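Local atomic coordinates of arylesterase (Sulfolobus solfataricus, PDB entry 5L2P), a protein that hydrolyses aromatic esters such as phenyl acetate and organophosphates such as paraoxon, with a broad substrate range. Residues 66-80 with 98-112. Sequence-based numbering, arbitrary orientation.
Sequences IYSPIKRTNNGLVMH and SRILSNSCECTVISV
Y67 and V109 form an antiparallel hydrogen-bonded pair, Y67 N to V109 O being 2.7 Å, while V78 and H80 bond to T108, I110 and V112 in parallel register on the other edge of strand 108-112. Among side-chain bonds, H80 ND1 and S98 OG share a hydrogen bond of 2.7 Å, at the ring edge and in its plane; chi1 of 179° sets CG trans to the backbone N and carries the imidazole under helix 98-105, where E94 holds NE2. N103 OD1 accepts a hydrogen bond from I70 N (3.1 Å) and its ND2 donates to P46 O; N74 ND2 hydrogen-bonds C105 O (3.0 Å) while its OD1 closes an Asx turn on G76 N. Strand 77-80, the helix and strand 108-112 belong to a beta-alpha-beta crossover of the alpha/beta hydrolase fold, with strand 108-112 lying between 61-68 and 77-81. Apolar contacts lie on both faces of the sheet. Toward the helix, S98 CB sits over one face of the Y67 ring in a CH-pi contact, 3.6 Å from its centroid, Y67 OH hydrogen-bonds D95, and V78 CG1 meets L101 CD2 at 3.7 Å. An alanine in place of Y67 is likely to leave S98 CB without this cover and D95 without its hydroxyl partner. On the reverse face, I110 lies alongside I66 (I66 CD1 to I110 CG1 3.6 Å), with L77 CD1 at I110 CD1 and M79 CE near I110 CG2.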
loop_
_atom_site.group_PDB
_atom_site.type_symbol
_atom_site.label_atom_id
_atom_site.label_comp_id
_atom_site.label_asym_id
_atom_site.label_seq_id
_atom_site.Cartn_x
_atom_site.Cartn_y
_atom_site.Cartn_z
ATOM N N ILE A 66 -21.082 11.697 34.239
ATOM C CA ILE A 66 -21.411 12.892 33.486
ATOM C C ILE A 66 -20.319 13.941 33.679
ATOM O O ILE A 66 -20.036 14.334 34.834
ATOM C CB ILE A 66 -22.705 13.576 33.971
ATOM C CG1 ILE A 66 -23.826 12.573 34.312
ATOM C CG2 ILE A 66 -23.169 14.594 32.932
ATOM C CD1 ILE A 66 -24.040 11.484 33.259
ATOM N N TYR A 67 -19.733 14.399 32.550
ATOM C CA TYR A 67 -18.709 15.447 32.583
ATOM C C TYR A 67 -19.282 16.764 32.135
ATOM O O TYR A 67 -19.869 16.831 31.083
ATOM C CB TYR A 67 -17.545 15.095 31.687
ATOM C CG TYR A 67 -16.836 13.813 32.019
ATOM C CD1 TYR A 67 -17.360 12.576 31.661
ATOM C CD2 TYR A 67 -15.635 13.823 32.657
ATOM C CE1 TYR A 67 -16.682 11.395 31.968
ATOM C CE2 TYR A 67 -14.976 12.658 32.990
ATOM C CZ TYR A 67 -15.502 11.451 32.627
ATOM O OH TYR A 67 -14.839 10.285 32.875
ATOM N N SER A 68 -19.094 17.812 32.931
ATOM C CA SER A 68 -19.444 19.155 32.522
ATOM C C SER A 68 -18.175 19.911 32.215
ATOM O O SER A 68 -17.255 19.858 33.007
ATOM C CB SER A 68 -20.166 19.883 33.630
ATOM O OG SER A 68 -21.291 19.169 34.043
ATOM N N PRO A 69 -18.123 20.615 31.060
ATOM C CA PRO A 69 -16.887 21.270 30.647
ATOM C C PRO A 69 -16.542 22.484 31.495
ATOM O O PRO A 69 -17.382 22.989 32.210
ATOM C CB PRO A 69 -17.185 21.688 29.198
ATOM C CG PRO A 69 -18.640 21.909 29.177
ATOM C CD PRO A 69 -19.205 20.857 30.094
ATOM N N ILE A 70 -15.297 22.929 31.415
ATOM C CA ILE A 70 -14.851 24.158 32.058
ATOM C C ILE A 70 -15.690 25.326 31.576
ATOM O O ILE A 70 -16.115 26.151 32.367
ATOM C CB ILE A 70 -13.357 24.466 31.733
ATOM C CG1 ILE A 70 -12.429 23.451 32.394
ATOM C CG2 ILE A 70 -12.954 25.847 32.212
ATOM C CD1 ILE A 70 -12.359 23.538 33.916
ATOM N N LYS A 71 -15.896 25.396 30.263
ATOM C CA LYS A 71 -16.739 26.423 29.639
ATOM C C LYS A 71 -17.748 25.708 28.749
ATOM O O LYS A 71 -17.363 25.029 27.784
ATOM C CB LYS A 71 -15.908 27.414 28.788
ATOM C CG LYS A 71 -14.513 27.717 29.337
ATOM C CD LYS A 71 -13.973 29.117 28.969
ATOM C CE LYS A 71 -12.852 29.623 29.903
ATOM N NZ LYS A 71 -11.496 29.032 29.627
ATOM N N ARG A 72 -19.032 25.878 29.051
ATOM C CA ARG A 72 -20.096 25.272 28.267
ATOM C C ARG A 72 -20.701 26.296 27.309
ATOM O O ARG A 72 -21.288 27.254 27.752
ATOM C CB ARG A 72 -21.166 24.745 29.204
ATOM C CG ARG A 72 -22.132 23.766 28.572
ATOM C CD ARG A 72 -23.196 23.320 29.556
ATOM N NE ARG A 72 -24.138 22.427 28.893
ATOM C CZ ARG A 72 -25.147 21.799 29.479
ATOM N NH1 ARG A 72 -25.358 21.947 30.774
ATOM N NH2 ARG A 72 -25.956 21.021 28.756
ATOM N N THR A 73 -20.558 26.082 26.005
ATOM C CA THR A 73 -21.026 27.041 25.006
ATOM C C THR A 73 -22.049 26.455 24.021
ATOM O O THR A 73 -22.467 27.163 23.090
ATOM C CB THR A 73 -19.867 27.570 24.168
ATOM O OG1 THR A 73 -19.210 26.463 23.533
ATOM C CG2 THR A 73 -18.888 28.305 25.026
ATOM N N ASN A 74 -22.441 25.189 24.197
ATOM C CA ASN A 74 -23.528 24.636 23.398
ATOM C C ASN A 74 -24.311 23.562 24.152
ATOM O O ASN A 74 -23.878 23.082 25.209
ATOM C CB ASN A 74 -23.011 24.106 22.064
ATOM C CG ASN A 74 -22.085 22.936 22.226
ATOM O OD1 ASN A 74 -22.511 21.822 22.520
ATOM N ND2 ASN A 74 -20.792 23.176 22.037
ATOM N N ASN A 75 -25.464 23.195 23.588
ATOM C CA ASN A 75 -26.344 22.213 24.202
ATOM C C ASN A 75 -26.225 20.822 23.569
ATOM O O ASN A 75 -27.159 20.049 23.620
ATOM C CB ASN A 75 -27.791 22.712 24.221
ATOM C CG ASN A 75 -28.307 23.112 22.831
ATOM O OD1 ASN A 75 -27.579 23.047 21.857
ATOM N ND2 ASN A 75 -29.564 23.537 22.746
ATOM N N GLY A 76 -25.058 20.503 23.029
ATOM C CA GLY A 76 -24.790 19.181 22.529
ATOM C C GLY A 76 -24.401 18.174 23.574
ATOM O O GLY A 76 -24.096 18.530 24.700
ATOM N N LEU A 77 -24.460 16.900 23.190
ATOM C CA LEU A 77 -24.140 15.797 24.068
ATOM C C LEU A 77 -23.341 14.748 23.334
ATOM O O LEU A 77 -23.681 14.377 22.232
ATOM C CB LEU A 77 -25.421 15.174 24.615
ATOM C CG LEU A 77 -25.274 13.858 25.398
ATOM C CD1 LEU A 77 -24.600 14.115 26.723
ATOM C CD2 LEU A 77 -26.601 13.126 25.552
ATOM N N VAL A 78 -22.277 14.259 23.972
ATOM C CA VAL A 78 -21.442 13.214 23.420
ATOM C C VAL A 78 -21.456 11.995 24.316
ATOM O O VAL A 78 -21.047 12.074 25.463
ATOM C CB VAL A 78 -20.004 13.696 23.250
ATOM C CG1 VAL A 78 -19.097 12.567 22.742
ATOM C CG2 VAL A 78 -19.951 14.910 22.303
ATOM N N MET A 79 -21.961 10.873 23.794
ATOM C CA MET A 79 -21.927 9.606 24.506
ATOM C C MET A 79 -20.591 8.946 24.232
ATOM O O MET A 79 -20.215 8.750 23.066
ATOM C CB MET A 79 -23.017 8.681 24.038
ATOM C CG MET A 79 -24.422 9.215 24.192
ATOM S SD MET A 79 -24.904 9.470 25.886
ATOM C CE MET A 79 -24.702 7.858 26.601
ATOM N N HIS A 80 -19.890 8.578 25.306
ATOM C CA HIS A 80 -18.556 8.032 25.174
ATOM C C HIS A 80 -18.536 6.576 25.645
ATOM O O HIS A 80 -18.840 6.290 26.790
ATOM C CB HIS A 80 -17.580 8.876 25.989
ATOM C CG HIS A 80 -16.159 8.383 25.944
ATOM N ND1 HIS A 80 -15.202 8.790 26.850
ATOM C CD2 HIS A 80 -15.535 7.511 25.111
ATOM C CE1 HIS A 80 -14.051 8.204 26.578
ATOM N NE2 HIS A 80 -14.224 7.426 25.521
ATOM N N SER A 98 -12.288 11.636 28.139
ATOM C CA SER A 98 -13.588 12.264 28.309
ATOM C C SER A 98 -13.456 13.711 28.711
ATOM O O SER A 98 -14.238 14.539 28.272
ATOM C CB SER A 98 -14.412 11.528 29.350
ATOM O OG SER A 98 -14.497 10.132 29.081
ATOM N N ARG A 99 -12.482 13.998 29.575
ATOM C CA ARG A 99 -12.227 15.359 30.062
ATOM C C ARG A 99 -11.756 16.282 28.946
ATOM O O ARG A 99 -12.265 17.385 28.802
ATOM C CB ARG A 99 -11.160 15.372 31.173
ATOM C CG ARG A 99 -11.632 14.782 32.456
ATOM C CD ARG A 99 -10.476 14.236 33.312
ATOM N NE ARG A 99 -10.929 13.959 34.655
ATOM C CZ ARG A 99 -11.149 14.895 35.567
ATOM N NH1 ARG A 99 -10.920 16.157 35.314
ATOM N NH2 ARG A 99 -11.574 14.567 36.778
ATOM N N ILE A 100 -10.756 15.841 28.182
ATOM C CA ILE A 100 -10.271 16.619 27.043
ATOM C C ILE A 100 -11.384 16.796 26.004
ATOM O O ILE A 100 -11.520 17.871 25.404
ATOM C CB ILE A 100 -9.066 15.966 26.378
ATOM C CG1 ILE A 100 -7.878 15.926 27.342
ATOM C CG2 ILE A 100 -8.642 16.735 25.131
ATOM C CD1 ILE A 100 -6.809 14.923 26.931
ATOM N N LEU A 101 -12.194 15.757 25.799
ATOM C CA LEU A 101 -13.234 15.802 24.781
ATOM C C LEU A 101 -14.314 16.804 25.135
ATOM O O LEU A 101 -14.760 17.606 24.279
ATOM C CB LEU A 101 -13.836 14.409 24.555
ATOM C CG LEU A 101 -14.896 14.294 23.433
ATOM C CD1 LEU A 101 -14.352 14.593 22.043
ATOM C CD2 LEU A 101 -15.470 12.902 23.509
ATOM N N SER A 102 -14.716 16.755 26.392
ATOM C CA SER A 102 -15.703 17.682 26.949
ATOM C C SER A 102 -15.263 19.144 26.812
ATOM O O SER A 102 -16.039 19.995 26.420
ATOM C CB SER A 102 -15.947 17.339 28.435
ATOM O OG SER A 102 -16.958 18.161 29.012
ATOM N N ASN A 103 -14.015 19.425 27.158
ATOM C CA ASN A 103 -13.495 20.788 27.111
ATOM C C ASN A 103 -13.360 21.297 25.692
ATOM O O ASN A 103 -13.605 22.456 25.434
ATOM C CB ASN A 103 -12.149 20.866 27.827
ATOM C CG ASN A 103 -12.278 20.733 29.347
ATOM O OD1 ASN A 103 -13.328 20.997 29.913
ATOM N ND2 ASN A 103 -11.199 20.331 30.007
ATOM N N SER A 104 -12.970 20.410 24.772
ATOM C CA SER A 104 -12.793 20.762 23.363
ATOM C C SER A 104 -14.143 20.985 22.697
ATOM O O SER A 104 -14.320 21.935 21.948
ATOM C CB SER A 104 -12.096 19.645 22.623
ATOM O OG SER A 104 -10.797 19.451 23.112
ATOM N N CYS A 105 -15.086 20.081 22.962
ATOM C CA CYS A 105 -16.463 20.223 22.484
ATOM C C CYS A 105 -17.194 21.387 23.136
ATOM O O CYS A 105 -18.120 21.943 22.543
ATOM C CB CYS A 105 -17.266 18.958 22.792
ATOM S SG CYS A 105 -16.772 17.550 21.796
ATOM N N GLU A 106 -16.805 21.708 24.373
ATOM C CA GLU A 106 -17.476 22.693 25.210
ATOM C C GLU A 106 -18.917 22.277 25.437
ATOM O O GLU A 106 -19.866 23.089 25.340
ATOM C CB GLU A 106 -17.363 24.093 24.602
ATOM C CG GLU A 106 -15.924 24.582 24.566
ATOM C CD GLU A 106 -15.749 25.875 23.784
ATOM O OE1 GLU A 106 -16.693 26.711 23.778
ATOM O OE2 GLU A 106 -14.662 26.029 23.163
ATOM N N CYS A 107 -19.073 20.985 25.732
ATOM C CA CYS A 107 -20.379 20.410 25.939
ATOM C C CYS A 107 -20.302 19.241 26.883
ATOM O O CYS A 107 -19.246 18.770 27.224
ATOM C CB CYS A 107 -20.968 19.960 24.599
ATOM S SG CYS A 107 -20.361 18.354 24.028
ATOM N N THR A 108 -21.463 18.752 27.271
ATOM C CA THR A 108 -21.587 17.654 28.213
ATOM C C THR A 108 -21.185 16.316 27.594
ATOM O O THR A 108 -21.512 16.027 26.445
ATOM C CB THR A 108 -23.051 17.530 28.632
ATOM O OG1 THR A 108 -23.585 18.841 28.948
ATOM C CG2 THR A 108 -23.191 16.519 29.806
ATOM N N VAL A 109 -20.467 15.508 28.351
ATOM C CA VAL A 109 -20.029 14.190 27.903
ATOM C C VAL A 109 -20.474 13.153 28.934
ATOM O O VAL A 109 -20.342 13.381 30.144
ATOM C CB VAL A 109 -18.510 14.154 27.752
ATOM C CG1 VAL A 109 -18.017 12.737 27.490
ATOM C CG2 VAL A 109 -18.063 15.108 26.647
ATOM N N ILE A 110 -21.019 12.041 28.461
ATOM C CA ILE A 110 -21.453 10.956 29.343
ATOM C C ILE A 110 -20.730 9.665 28.969
ATOM O O ILE A 110 -20.903 9.129 27.858
ATOM C CB ILE A 110 -22.972 10.721 29.270
ATOM C CG1 ILE A 110 -23.704 11.976 29.730
ATOM C CG2 ILE A 110 -23.378 9.497 30.089
ATOM C CD1 ILE A 110 -25.222 11.876 29.628
ATOM N N SER A 111 -19.923 9.168 29.903
ATOM C CA SER A 111 -19.152 7.957 29.692
ATOM C C SER A 111 -19.942 6.781 30.282
ATOM O O SER A 111 -20.512 6.908 31.378
ATOM C CB SER A 111 -17.814 8.106 30.382
ATOM O OG SER A 111 -16.958 7.021 30.105
ATOM N N VAL A 112 -19.991 5.655 29.567
ATOM C CA VAL A 112 -20.789 4.509 29.992
ATOM C C VAL A 112 -19.927 3.296 30.405
ATOM O O VAL A 112 -18.986 2.916 29.680
ATOM C CB VAL A 112 -21.751 4.076 28.879
ATOM C CG1 VAL A 112 -22.741 3.021 29.385
ATOM C CG2 VAL A 112 -22.496 5.282 28.314
#